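Local coordinates for Nrps/pks (Streptomyces albus, PDB 4OPE), which probably catalyses a decarboxylative condensation that lengthens the growing polyketide, as one ketosynthase domain of an AT-less oxazolomycin synthase, at residues E8-V14 and D259-V265; G34-V38 and S347-H351; C37-P42 and K65-W69; A186-R191 and L247-R251. All coordinates share one frame; numbering follows the deposited sequence.

Contact 1 of 4, residues E8-V14 and D259-V265; sequences EIVIVGV and DRVLAVV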
loop_
_atom_site.group_PDB
_atom_site.type_symbol
_atom_site.label_atom_id
_atom_site.label_comp_id
_atom_site.label_asym_id
_atom_site.label_seq_id
_atom_site.Cartn_x
_atom_site.Cartn_y
_atom_site.Cartn_z
ATOM N N GLU A 8 22.928 -7.113 -6.737
ATOM C CA GLU A 8 22.176 -7.342 -5.548
ATOM C C GLU A 8 21.671 -5.992 -5.069
ATOM O O GLU A 8 22.223 -4.946 -5.419
ATOM C CB GLU A 8 23.076 -7.997 -4.496
ATOM C CG GLU A 8 24.022 -9.076 -5.039
ATOM C CD GLU A 8 24.819 -9.752 -3.932
ATOM O OE1 GLU A 8 25.769 -9.101 -3.423
ATOM O OE2 GLU A 8 24.485 -10.922 -3.574
ATOM N N ILE A 9 20.627 -6.018 -4.260
ATOM C CA ILE A 9 20.223 -4.854 -3.567
ATOM C C ILE A 9 20.899 -4.866 -2.229
ATOM O O ILE A 9 21.015 -5.929 -1.631
ATOM C CB ILE A 9 18.747 -4.885 -3.300
ATOM C CG1 ILE A 9 17.984 -5.032 -4.610
ATOM C CG2 ILE A 9 18.328 -3.620 -2.572
ATOM C CD1 ILE A 9 18.318 -3.972 -5.610
ATOM N N VAL A 10 21.310 -3.684 -1.749
ATOM C CA VAL A 10 21.886 -3.523 -0.421
ATOM C C VAL A 10 21.247 -2.375 0.331
ATOM O O VAL A 10 20.623 -1.503 -0.259
ATOM C CB VAL A 10 23.383 -3.236 -0.481
ATOM C CG1 VAL A 10 24.120 -4.394 -1.162
ATOM C CG2 VAL A 10 23.666 -1.913 -1.196
ATOM N N ILE A 11 21.389 -2.421 1.644
ATOM C CA ILE A 11 20.904 -1.405 2.512
ATOM C C ILE A 11 22.101 -0.535 2.882
ATOM O O ILE A 11 23.099 -1.007 3.423
ATOM C CB ILE A 11 20.351 -1.999 3.824
ATOM C CG1 ILE A 11 19.059 -2.768 3.580
ATOM C CG2 ILE A 11 20.114 -0.912 4.897
ATOM C CD1 ILE A 11 18.583 -3.498 4.820
ATOM N N VAL A 12 21.969 0.755 2.676
ATOM C CA VAL A 12 23.071 1.637 2.955
ATOM C C VAL A 12 22.777 2.661 4.020
ATOM O O VAL A 12 23.557 3.533 4.218
ATOM C CB VAL A 12 23.501 2.386 1.695
ATOM C CG1 VAL A 12 23.805 1.408 0.585
ATOM C CG2 VAL A 12 22.438 3.399 1.265
ATOM N N GLY A 13 21.646 2.594 4.683
ATOM C CA GLY A 13 21.433 3.467 5.861
ATOM C C GLY A 13 20.171 3.050 6.567
ATOM O O GLY A 13 19.324 2.437 5.982
ATOM N N VAL A 14 20.046 3.405 7.819
ATOM C CA VAL A 14 18.844 3.065 8.585
ATOM C C VAL A 14 18.622 4.118 9.634
ATOM O O VAL A 14 19.577 4.704 10.143
ATOM C CB VAL A 14 18.971 1.647 9.246
ATOM C CG1 VAL A 14 20.280 1.499 10.057
ATOM C CG2 VAL A 14 17.740 1.273 10.082
ATOM N N ASP A 259 29.444 3.991 -0.402
ATOM C CA ASP A 259 28.529 4.002 0.749
ATOM C C ASP A 259 29.013 2.986 1.743
ATOM O O ASP A 259 29.625 2.003 1.365
ATOM C CB ASP A 259 27.111 3.633 0.382
ATOM C CG ASP A 259 26.507 4.566 -0.599
ATOM O OD1 ASP A 259 26.473 5.786 -0.363
ATOM O OD2 ASP A 259 26.059 4.070 -1.640
ATOM N N ARG A 260 28.719 3.215 3.011
ATOM C CA ARG A 260 28.853 2.164 3.987
ATOM C C ARG A 260 27.662 1.201 3.772
ATOM O O ARG A 260 26.509 1.614 3.806
ATOM C CB ARG A 260 28.887 2.763 5.396
ATOM C CG ARG A 260 29.057 1.755 6.503
ATOM C CD ARG A 260 29.297 2.446 7.834
ATOM N NE ARG A 260 28.273 3.459 8.121
ATOM C CZ ARG A 260 28.180 4.134 9.263
ATOM N NH1 ARG A 260 29.027 3.891 10.260
ATOM N NH2 ARG A 260 27.213 5.029 9.420
ATOM N N VAL A 261 27.952 -0.067 3.496
ATOM C CA VAL A 261 26.914 -1.072 3.258
ATOM C C VAL A 261 26.560 -1.793 4.572
ATOM O O VAL A 261 27.407 -2.366 5.233
ATOM C CB VAL A 261 27.394 -2.053 2.187
ATOM C CG1 VAL A 261 26.422 -3.185 2.019
ATOM C CG2 VAL A 261 27.503 -1.345 0.866
ATOM N N LEU A 262 25.296 -1.773 4.947
ATOM C CA LEU A 262 24.873 -2.360 6.217
ATOM C C LEU A 262 24.514 -3.821 6.124
ATOM O O LEU A 262 24.554 -4.545 7.130
ATOM C CB LEU A 262 23.658 -1.603 6.744
ATOM C CG LEU A 262 23.945 -0.384 7.631
ATOM C CD1 LEU A 262 25.197 0.321 7.207
ATOM C CD2 LEU A 262 22.827 0.613 7.618
ATOM N N ALA A 263 24.113 -4.250 4.930
ATOM C CA ALA A 263 23.655 -5.611 4.718
ATOM C C ALA A 263 23.286 -5.782 3.256
ATOM O O ALA A 263 22.856 -4.848 2.576
ATOM C CB ALA A 263 22.443 -5.916 5.592
ATOM N N VAL A 264 23.451 -6.999 2.785
ATOM C CA VAL A 264 23.008 -7.367 1.469
ATOM C C VAL A 264 21.682 -8.044 1.648
ATOM O O VAL A 264 21.560 -8.990 2.461
ATOM C CB VAL A 264 23.967 -8.401 0.850
ATOM C CG1 VAL A 264 23.453 -8.879 -0.491
ATOM C CG2 VAL A 264 25.354 -7.810 0.739
ATOM N N VAL A 265 20.702 -7.595 0.870
ATOM C CA VAL A 265 19.404 -8.204 0.865
ATOM C C VAL A 265 19.393 -9.408 -0.060
ATOM O O VAL A 265 19.169 -9.270 -1.249
ATOM C CB VAL A 265 18.376 -7.194 0.413
ATOM C CG1 VAL A 265 16.971 -7.835 0.346
ATOM C CG2 VAL A 265 18.397 -6.028 1.406
#
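Leu262 N donates to Ile11 O over 2.8 Å, a nearly straight bond (N-H...O 163°) with the donor close to the line of the carbonyl. Ile11 is also held through its own amide, for Ile11 N meets Ala263 O at 3.0 Å. Two successive residues of 259-265 thus grip the two ends of one residue, and Val265 N adds a third bond, to Ile9 O.

These bonds join antiparallel neighbours, strands 9-17 and 263-272, inside the large mixed sheet of a thiolase-type ketosynthase fold; the short axes run at 145° and come within 4.7 Å. On one face Val10 sits opposite Val264, CA atoms 4.4 Å apart, and Val10 CB leans on Val261 CG1 at 3.9 Å; helix 251-256 covers this side. On the other face Ile11 straddles two partners. With its CG1 turned to the side of the backbone N (chi1 -70°), that branch crosses Val265 CG2 at about a right angle, 4.0 Å away, while CG2 points instead to Leu262 CB.

Leu262 extends the packing past the paired strands: its CD2 lies 3.6 Å from Gly13 CA, where no side chain intervenes, and equally close to Val14 CG1. Helix 178-192 packs on Ile9 and Val265. At the margin the poorly ordered Glu8 carboxylate passes Val264 CG1, and its OE1 forms a salt bridge with Arg251.

Contact 2 of 4, residues G34-V38 and S347-H351; sequences GRDCV and SGIGH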
loop_
_atom_site.group_PDB
_atom_site.type_symbol
_atom_site.label_atom_id
_atom_site.label_comp_id
_atom_site.label_asym_id
_atom_site.label_seq_id
_atom_site.Cartn_x
_atom_site.Cartn_y
_atom_site.Cartn_z
ATOM N N GLY A 34 19.167 -5.877 27.424
ATOM C CA GLY A 34 17.950 -6.625 27.646
ATOM C C GLY A 34 16.919 -5.771 28.360
ATOM O O GLY A 34 16.266 -6.235 29.292
ATOM N N ARG A 35 16.745 -4.531 27.921
ATOM C CA ARG A 35 15.860 -3.625 28.604
ATOM C C ARG A 35 14.414 -3.819 28.247
ATOM O O ARG A 35 14.047 -3.945 27.096
ATOM C CB ARG A 35 16.242 -2.201 28.295
ATOM C CG ARG A 35 15.356 -1.145 28.941
ATOM C CD ARG A 35 15.954 0.212 28.595
ATOM N NE ARG A 35 15.386 1.284 29.379
ATOM C CZ ARG A 35 15.592 2.579 29.176
ATOM N NH1 ARG A 35 16.370 2.983 28.181
ATOM N NH2 ARG A 35 15.001 3.479 29.964
ATOM N N ASP A 36 13.575 -3.796 29.272
ATOM C CA ASP A 36 12.156 -3.925 29.078
ATOM C C ASP A 36 11.642 -2.530 28.978
ATOM O O ASP A 36 11.667 -1.808 29.963
ATOM C CB ASP A 36 11.531 -4.629 30.253
ATOM C CG ASP A 36 10.041 -4.790 30.101
ATOM O OD1 ASP A 36 9.437 -4.160 29.181
ATOM O OD2 ASP A 36 9.486 -5.569 30.913
ATOM N N CYS A 37 11.178 -2.154 27.783
ATOM C CA CYS A 37 10.802 -0.773 27.477
ATOM C C CYS A 37 9.298 -0.502 27.552
ATOM O O CYS A 37 8.832 0.574 27.166
ATOM C CB CYS A 37 11.320 -0.412 26.086
ATOM S SG CYS A 37 13.098 -0.694 25.903
ATOM N N VAL A 38 8.529 -1.465 28.041
ATOM C CA VAL A 38 7.089 -1.302 28.103
ATOM C C VAL A 38 6.656 -0.525 29.341
ATOM O O VAL A 38 7.241 -0.663 30.392
ATOM C CB VAL A 38 6.392 -2.662 28.059
ATOM C CG1 VAL A 38 4.960 -2.502 28.490
ATOM C CG2 VAL A 38 6.477 -3.241 26.645
ATOM N N SER A 347 9.898 -8.754 22.385
ATOM C CA SER A 347 9.953 -9.116 23.800
ATOM C C SER A 347 10.462 -7.948 24.636
ATOM O O SER A 347 10.160 -7.833 25.830
ATOM C CB SER A 347 10.816 -10.336 23.988
ATOM O OG SER A 347 12.173 -10.070 23.626
ATOM N N GLY A 348 11.159 -7.028 24.002
ATOM C CA GLY A 348 11.633 -5.839 24.675
ATOM C C GLY A 348 10.820 -4.573 24.530
ATOM O O GLY A 348 10.587 -3.859 25.518
ATOM N N ILE A 349 10.384 -4.273 23.309
ATOM C CA ILE A 349 9.588 -3.061 23.068
ATOM C C ILE A 349 8.117 -3.298 22.833
ATOM O O ILE A 349 7.363 -2.356 22.809
ATOM C CB ILE A 349 10.084 -2.299 21.817
ATOM C CG1 ILE A 349 9.983 -3.157 20.567
ATOM C CG2 ILE A 349 11.535 -1.915 21.983
ATOM C CD1 ILE A 349 10.124 -2.357 19.315
ATOM N N GLY A 350 7.715 -4.526 22.556
ATOM C CA GLY A 350 6.325 -4.790 22.203
ATOM C C GLY A 350 6.109 -4.959 20.720
ATOM O O GLY A 350 7.033 -4.932 19.959
ATOM N N HIS A 351 4.869 -5.130 20.325
ATOM C CA HIS A 351 4.509 -5.365 18.972
ATOM C C HIS A 351 4.236 -4.025 18.309
ATOM O O HIS A 351 3.163 -3.464 18.487
ATOM C CB HIS A 351 3.234 -6.179 18.987
ATOM C CG HIS A 351 2.767 -6.632 17.646
ATOM N ND1 HIS A 351 3.265 -6.125 16.475
ATOM C CD2 HIS A 351 1.852 -7.565 17.286
ATOM C CE1 HIS A 351 2.659 -6.699 15.446
ATOM N NE2 HIS A 351 1.798 -7.577 15.909
#
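Gly348, near the end of helix 346-349, turns its carbonyl out to the loop 34-38: Gly348 O takes the amide of Cys37 N at 2.9 Å, with an N-H...O angle of 166° and the donor tilted modestly from the carbonyl plane. Cys37 CB also points this way, and stands 3.6 Å from Gly348 O.

The loop is shaped for this by Asp36, whose OD1 accepts from Val38 N at 3.1 Å on its anti side, an Asx turn. The torsion that sets CG opposite the backbone N (chi1 180°) places it beside the residue's own carbonyl carbon and carries OD1 forward to the amide two residues on, while Asp36 OD2 holds Arg226 in a salt bridge. Replacing this aspartate with an alanine would probably leave the Val38 amide and Arg226 without their mate and let the loop relax away from the Gly348 carbonyl.

Next comes Ile349, whose CB is directed away from the loop; the side chain packs on Ala359 of helix 356-370, yet its CG2 still brushes Cys37 CB at 4.4 Å, and the Ile349 carbonyl O lies 4.0 Å from Val38 CG2. Gly350 then ends the helix with positive phi (101°), a backbone at which a CB would press on the preceding carbonyl O. The chain continues to His351, which touches Cys176; in ketosynthases of this family the corresponding histidine and cysteine belong to the catalytic centre.

Contact 3 of 4, residues C37-P42 and K65-W69; sequences CVEEVP and KWGGW
Glu39 and Gly67 form an antiparallel hydrogen-bonded pair, Glu39 N to Gly67 O at 2.9 Å and Gly67 N to Glu39 O at 2.7 Å, flanked by Glu40 opposite Trp66 and by a bond from Val41 N to Lys65 O.

Glu39 O is gripped twice: Trp69 NE1 reaches it at 3.1 Å from well above the carbonyl plane (64° out), although the oxygen itself lies in the plane of the indole. Gly67 N and Trp69 NE1 thus hold the Glu39 carbonyl together, and the ring is held by its N-H and by what lies on its two faces. Pro42 CD lies over one face, 3.4 Å from the centroid of the five-membered ring and 12° off its normal, a CH-pi contact; Gly67 C lies against the opposite face, where a CB on Gly67 would clash with the ring. Val41 CG2 meets Trp69 CZ2 obliquely.

At the other end Glu40 and Lys65 run side by side, both extended beyond CG, and close a salt bridge, Lys65 NZ to Glu40 OE2 at 3.1 Å, entered from above the carboxylate plane. Lys65 CG also covers the centre of one Trp66 face. A water joins Cys37 O to Trp69 N.

This two-stranded ribbon is tied to helix 210-217 by Tyr212, whose hydroxyl bonds Trp66 O, to the residues just before strand 242-250, where Gly68 bonds Pro239 and Glu241 through the backbone, and to Arg226, in cation-pi contact with Trp66.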
loop_
_atom_site.group_PDB
_atom_site.type_symbol
_atom_site.label_atom_id
_atom_site.label_comp_id
_atom_site.label_asym_id
_atom_site.label_seq_id
_atom_site.Cartn_x
_atom_site.Cartn_y
_atom_site.Cartn_z
ATOM N N CYS A 37 11.178 -2.154 27.783
ATOM C CA CYS A 37 10.802 -0.773 27.477
ATOM C C CYS A 37 9.298 -0.502 27.552
ATOM O O CYS A 37 8.832 0.574 27.166
ATOM C CB CYS A 37 11.320 -0.412 26.086
ATOM S SG CYS A 37 13.098 -0.694 25.903
ATOM N N VAL A 38 8.529 -1.465 28.041
ATOM C CA VAL A 38 7.089 -1.302 28.103
ATOM C C VAL A 38 6.656 -0.525 29.341
ATOM O O VAL A 38 7.241 -0.663 30.392
ATOM C CB VAL A 38 6.392 -2.662 28.059
ATOM C CG1 VAL A 38 4.960 -2.502 28.490
ATOM C CG2 VAL A 38 6.477 -3.241 26.645
ATOM N N GLU A 39 5.617 0.283 29.203
ATOM C CA GLU A 39 5.119 1.147 30.284
ATOM C C GLU A 39 3.585 1.261 30.207
ATOM O O GLU A 39 2.967 0.921 29.210
ATOM C CB GLU A 39 5.699 2.571 30.199
ATOM C CG GLU A 39 7.177 2.737 30.494
ATOM C CD GLU A 39 7.546 2.496 31.953
ATOM O OE1 GLU A 39 8.776 2.472 32.255
ATOM O OE2 GLU A 39 6.622 2.299 32.791
ATOM N N GLU A 40 2.997 1.723 31.305
ATOM C CA GLU A 40 1.588 2.029 31.365
ATOM C C GLU A 40 1.281 3.182 30.464
ATOM O O GLU A 40 2.143 4.000 30.228
ATOM C CB GLU A 40 1.158 2.378 32.779
ATOM C CG GLU A 40 1.038 1.139 33.659
ATOM C CD GLU A 40 0.405 1.403 35.031
ATOM O OE1 GLU A 40 -0.296 2.453 35.190
ATOM O OE2 GLU A 40 0.614 0.533 35.930
ATOM N N VAL A 41 0.049 3.243 29.968
ATOM C CA VAL A 41 -0.399 4.385 29.194
ATOM C C VAL A 41 -0.032 5.724 29.858
ATOM O O VAL A 41 -0.338 5.964 31.018
ATOM C CB VAL A 41 -1.910 4.393 28.931
ATOM C CG1 VAL A 41 -2.226 5.589 28.054
ATOM C CG2 VAL A 41 -2.376 3.115 28.237
ATOM N N PRO A 42 0.661 6.580 29.123
ATOM C CA PRO A 42 1.025 7.836 29.726
ATOM C C PRO A 42 -0.175 8.735 29.961
ATOM O O PRO A 42 -1.062 8.778 29.141
ATOM C CB PRO A 42 1.972 8.462 28.693
ATOM C CG PRO A 42 2.535 7.307 27.970
ATOM C CD PRO A 42 1.490 6.246 27.954
ATOM N N LYS A 65 -3.298 -2.033 30.112
ATOM C CA LYS A 65 -2.974 -0.630 30.260
ATOM C C LYS A 65 -1.512 -0.310 29.909
ATOM O O LYS A 65 -0.958 0.682 30.392
ATOM C CB LYS A 65 -3.252 -0.242 31.699
ATOM C CG LYS A 65 -2.636 -1.202 32.698
ATOM C CD LYS A 65 -2.798 -0.698 34.117
ATOM C CE LYS A 65 -2.133 -1.634 35.101
ATOM N NZ LYS A 65 -1.976 -1.006 36.439
ATOM N N TRP A 66 -0.906 -1.117 29.044
ATOM C CA TRP A 66 0.509 -1.007 28.761
ATOM C C TRP A 66 0.740 -0.770 27.291
ATOM O O TRP A 66 -0.127 -1.073 26.453
ATOM C CB TRP A 66 1.222 -2.284 29.164
ATOM C CG TRP A 66 1.095 -2.623 30.636
ATOM C CD1 TRP A 66 1.819 -2.089 31.679
ATOM C CD2 TRP A 66 0.214 -3.579 31.219
ATOM N NE1 TRP A 66 1.420 -2.641 32.863
ATOM C CE2 TRP A 66 0.447 -3.566 32.615
ATOM C CE3 TRP A 66 -0.758 -4.428 30.703
ATOM C CZ2 TRP A 66 -0.240 -4.383 33.495
ATOM C CZ3 TRP A 66 -1.462 -5.238 31.582
ATOM C CH2 TRP A 66 -1.192 -5.210 32.971
ATOM N N GLY A 67 1.926 -0.234 26.986
ATOM C CA GLY A 67 2.403 -0.181 25.619
ATOM C C GLY A 67 3.866 0.164 25.492
ATOM O O GLY A 67 4.532 0.494 26.491
ATOM N N GLY A 68 4.369 0.082 24.256
ATOM C CA GLY A 68 5.667 0.680 23.899
ATOM C C GLY A 68 5.463 2.073 23.380
ATOM O O GLY A 68 4.917 2.241 22.307
ATOM N N TRP A 69 5.870 3.083 24.138
ATOM C CA TRP A 69 5.527 4.470 23.814
ATOM C C TRP A 69 6.718 5.197 23.299
ATOM O O TRP A 69 7.792 5.029 23.842
ATOM C CB TRP A 69 5.013 5.196 25.045
ATOM C CG TRP A 69 3.907 4.447 25.642
ATOM C CD1 TRP A 69 3.973 3.619 26.704
ATOM C CD2 TRP A 69 2.577 4.364 25.153
ATOM N NE1 TRP A 69 2.761 3.062 26.937
ATOM C CE2 TRP A 69 1.881 3.510 25.994
ATOM C CE3 TRP A 69 1.893 4.969 24.101
ATOM C CZ2 TRP A 69 0.551 3.208 25.801
ATOM C CZ3 TRP A 69 0.566 4.695 23.932
ATOM C CH2 TRP A 69 -0.083 3.810 24.757
HETATM O O HOH W 1 7.288 2.616 26.765
HETATM O O HOH W 2 2.025 -1.378 35.534
#

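Contact 4 of 4, residues A186-R191 and L247-R251; sequences ACRAIR and LLKRR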
loop_
_atom_site.group_PDB
_atom_site.type_symbol
_atom_site.label_atom_id
_atom_site.label_comp_id
_atom_site.label_asym_id
_atom_site.label_seq_id
_atom_site.Cartn_x
_atom_site.Cartn_y
_atom_site.Cartn_z
ATOM N N ALA A 186 9.983 -2.268 -2.544
ATOM C CA ALA A 186 11.099 -1.400 -2.859
ATOM C C ALA A 186 12.221 -2.135 -3.603
ATOM O O ALA A 186 12.836 -1.579 -4.531
ATOM C CB ALA A 186 11.660 -0.774 -1.598
ATOM N N CYS A 187 12.503 -3.366 -3.188
ATOM C CA CYS A 187 13.535 -4.149 -3.823
ATOM C C CYS A 187 13.138 -4.490 -5.229
ATOM O O CYS A 187 13.979 -4.409 -6.130
ATOM C CB CYS A 187 13.813 -5.409 -3.055
ATOM S SG CYS A 187 14.670 -5.080 -1.496
ATOM N N ARG A 188 11.875 -4.806 -5.466
ATOM C CA ARG A 188 11.511 -5.185 -6.819
ATOM C C ARG A 188 11.385 -3.969 -7.705
ATOM O O ARG A 188 11.610 -4.059 -8.887
ATOM C CB ARG A 188 10.249 -6.030 -6.858
ATOM C CG ARG A 188 10.420 -7.395 -6.168
ATOM C CD ARG A 188 11.044 -8.474 -7.064
ATOM N NE ARG A 188 10.236 -9.705 -7.089
ATOM C CZ ARG A 188 10.407 -10.766 -6.295
ATOM N NH1 ARG A 188 11.347 -10.808 -5.341
ATOM N NH2 ARG A 188 9.605 -11.807 -6.439
ATOM N N ALA A 189 11.065 -2.811 -7.135
ATOM C CA ALA A 189 11.015 -1.578 -7.928
ATOM C C ALA A 189 12.381 -1.290 -8.448
ATOM O O ALA A 189 12.540 -0.901 -9.588
ATOM C CB ALA A 189 10.553 -0.410 -7.078
ATOM N N ILE A 190 13.384 -1.475 -7.608
ATOM C CA ILE A 190 14.744 -1.215 -8.044
ATOM C C ILE A 190 15.161 -2.212 -9.147
ATOM O O ILE A 190 15.587 -1.787 -10.163
ATOM C CB ILE A 190 15.728 -1.187 -6.868
ATOM C CG1 ILE A 190 15.415 0.016 -5.957
ATOM C CG2 ILE A 190 17.151 -1.116 -7.388
ATOM C CD1 ILE A 190 16.126 0.006 -4.621
ATOM N N ARG A 191 15.002 -3.518 -8.939
ATOM C CA ARG A 191 15.291 -4.523 -9.971
ATOM C C ARG A 191 14.544 -4.262 -11.262
ATOM O O ARG A 191 15.118 -4.355 -12.320
ATOM C CB ARG A 191 14.980 -5.949 -9.494
ATOM C CG ARG A 191 15.944 -6.463 -8.441
ATOM C CD ARG A 191 15.781 -7.944 -8.135
ATOM N NE ARG A 191 14.780 -8.185 -7.080
ATOM C CZ ARG A 191 15.032 -8.360 -5.761
ATOM N NH1 ARG A 191 14.017 -8.589 -4.916
ATOM N NH2 ARG A 191 16.275 -8.317 -5.249
ATOM N N LEU A 247 17.474 2.619 3.591
ATOM C CA LEU A 247 17.721 3.194 2.246
ATOM C C LEU A 247 18.385 2.146 1.406
ATOM O O LEU A 247 19.377 1.554 1.827
ATOM C CB LEU A 247 18.587 4.462 2.319
ATOM C CG LEU A 247 18.725 5.215 0.972
ATOM C CD1 LEU A 247 17.430 5.830 0.545
ATOM C CD2 LEU A 247 19.729 6.321 1.074
ATOM N N LEU A 248 17.824 1.932 0.226
ATOM C CA LEU A 248 18.195 0.813 -0.634
ATOM C C LEU A 248 18.827 1.252 -1.960
ATOM O O LEU A 248 18.533 2.332 -2.480
ATOM C CB LEU A 248 16.956 -0.018 -0.911
ATOM C CG LEU A 248 16.222 -0.529 0.333
ATOM C CD1 LEU A 248 14.784 -0.897 -0.002
ATOM C CD2 LEU A 248 16.944 -1.732 0.908
ATOM N N LYS A 249 19.687 0.396 -2.491
ATOM C CA LYS A 249 20.581 0.728 -3.614
ATOM C C LYS A 249 21.052 -0.575 -4.256
ATOM O O LYS A 249 21.169 -1.577 -3.560
ATOM C CB LYS A 249 21.830 1.408 -3.063
ATOM C CG LYS A 249 22.287 2.696 -3.709
ATOM C CD LYS A 249 22.919 3.585 -2.662
ATOM C CE LYS A 249 23.202 4.999 -3.170
ATOM N NZ LYS A 249 23.063 6.001 -2.055
ATOM N N ARG A 250 21.356 -0.564 -5.549
ATOM C CA ARG A 250 22.128 -1.649 -6.158
ATOM C C ARG A 250 23.531 -1.693 -5.599
ATOM O O ARG A 250 24.137 -0.630 -5.395
ATOM C CB ARG A 250 22.227 -1.471 -7.655
ATOM C CG ARG A 250 20.957 -1.834 -8.364
ATOM C CD ARG A 250 21.171 -1.768 -9.842
ATOM N NE ARG A 250 19.939 -1.820 -10.618
ATOM C CZ ARG A 250 19.283 -2.941 -10.912
ATOM N NH1 ARG A 250 19.703 -4.130 -10.453
ATOM N NH2 ARG A 250 18.186 -2.864 -11.664
ATOM N N ARG A 251 24.063 -2.900 -5.354
ATOM C CA ARG A 251 25.433 -3.011 -4.830
ATOM C C ARG A 251 26.431 -2.183 -5.642
ATOM O O ARG A 251 27.232 -1.439 -5.070
ATOM C CB ARG A 251 25.944 -4.448 -4.787
ATOM C CG ARG A 251 27.082 -4.591 -3.772
ATOM C CD ARG A 251 28.134 -5.642 -4.095
ATOM N NE ARG A 251 27.887 -6.973 -3.517
ATOM C CZ ARG A 251 28.064 -7.326 -2.231
ATOM N NH1 ARG A 251 27.814 -8.591 -1.886
ATOM N NH2 ARG A 251 28.458 -6.447 -1.280
#
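Leu248 is the main bump on the strand side: its CD1 presses on Ala186 CB at 3.5 Å and more loosely on Cys187 SG, settling in the hollow that the small Ala186 leaves on the helix. One turn on, the relation is reversed. Ile190 sends its CD1 toward the strand, 3.8 Å from Leu248 CB and 4.2 Å from Lys249 N, lying across the base of Leu248 at about a right angle. With chi2 at 168° the isoleucine is stretched out, which carries that methyl to the backbone.

Ile190 CG2, the other branch, takes the flank of Arg250. The arginine is extended from CG to NE and slides past the isoleucine in the reverse direction, Arg250 CG lying 4.0 Å from Ile190 CG2, with the same methyl over one face of the guanidinium, toward its rim. This brings Arg250 NH2 to the carbonyl-rich end of the helix, where it makes a weak bond to Arg191 O (3.5 Å, 136°); a positive group there would suit the helix dipole. A serine in place of Arg250 is likely to uncover the flank of Ile190 and leave the Arg191 carbonyl without this weak partner.

The helix and strand axes run 30° apart at a closest approach of 9.1 Å, ordinary alpha-on-beta layering. Helix 178-192 lies on the large sheet across strands 242-250, 9-17 and 197-204, touching Ile9 and Ala198, while Arg188, which takes no part in the contact with 247-251, forms a salt bridge with Asp194 of the second subunit.

Contacts 1 and 4 form one unit, their centres 10 Å apart, on adjacent strands of the large sheet: Val10 N probably bonds Lys249 O at 2.8 Å, and Ile9 CD1 packs on Ile190 CG2 at 3.6 Å. Contacts 2 and 3 form another, sharing Cys37 and Val38, also with centres 10 Å apart. The two units lie on opposite sides of the chain's centre; contacts 1 and 2 are about 13 Å apart at nearest atoms, and contacts 3 and 4 about 23 Å. Through His351, contact 2 adjoins the probable active site, whereas contact 4 uses the far end of the helix that begins just after Cys176, about 18 Å from contact 2 at nearest atoms.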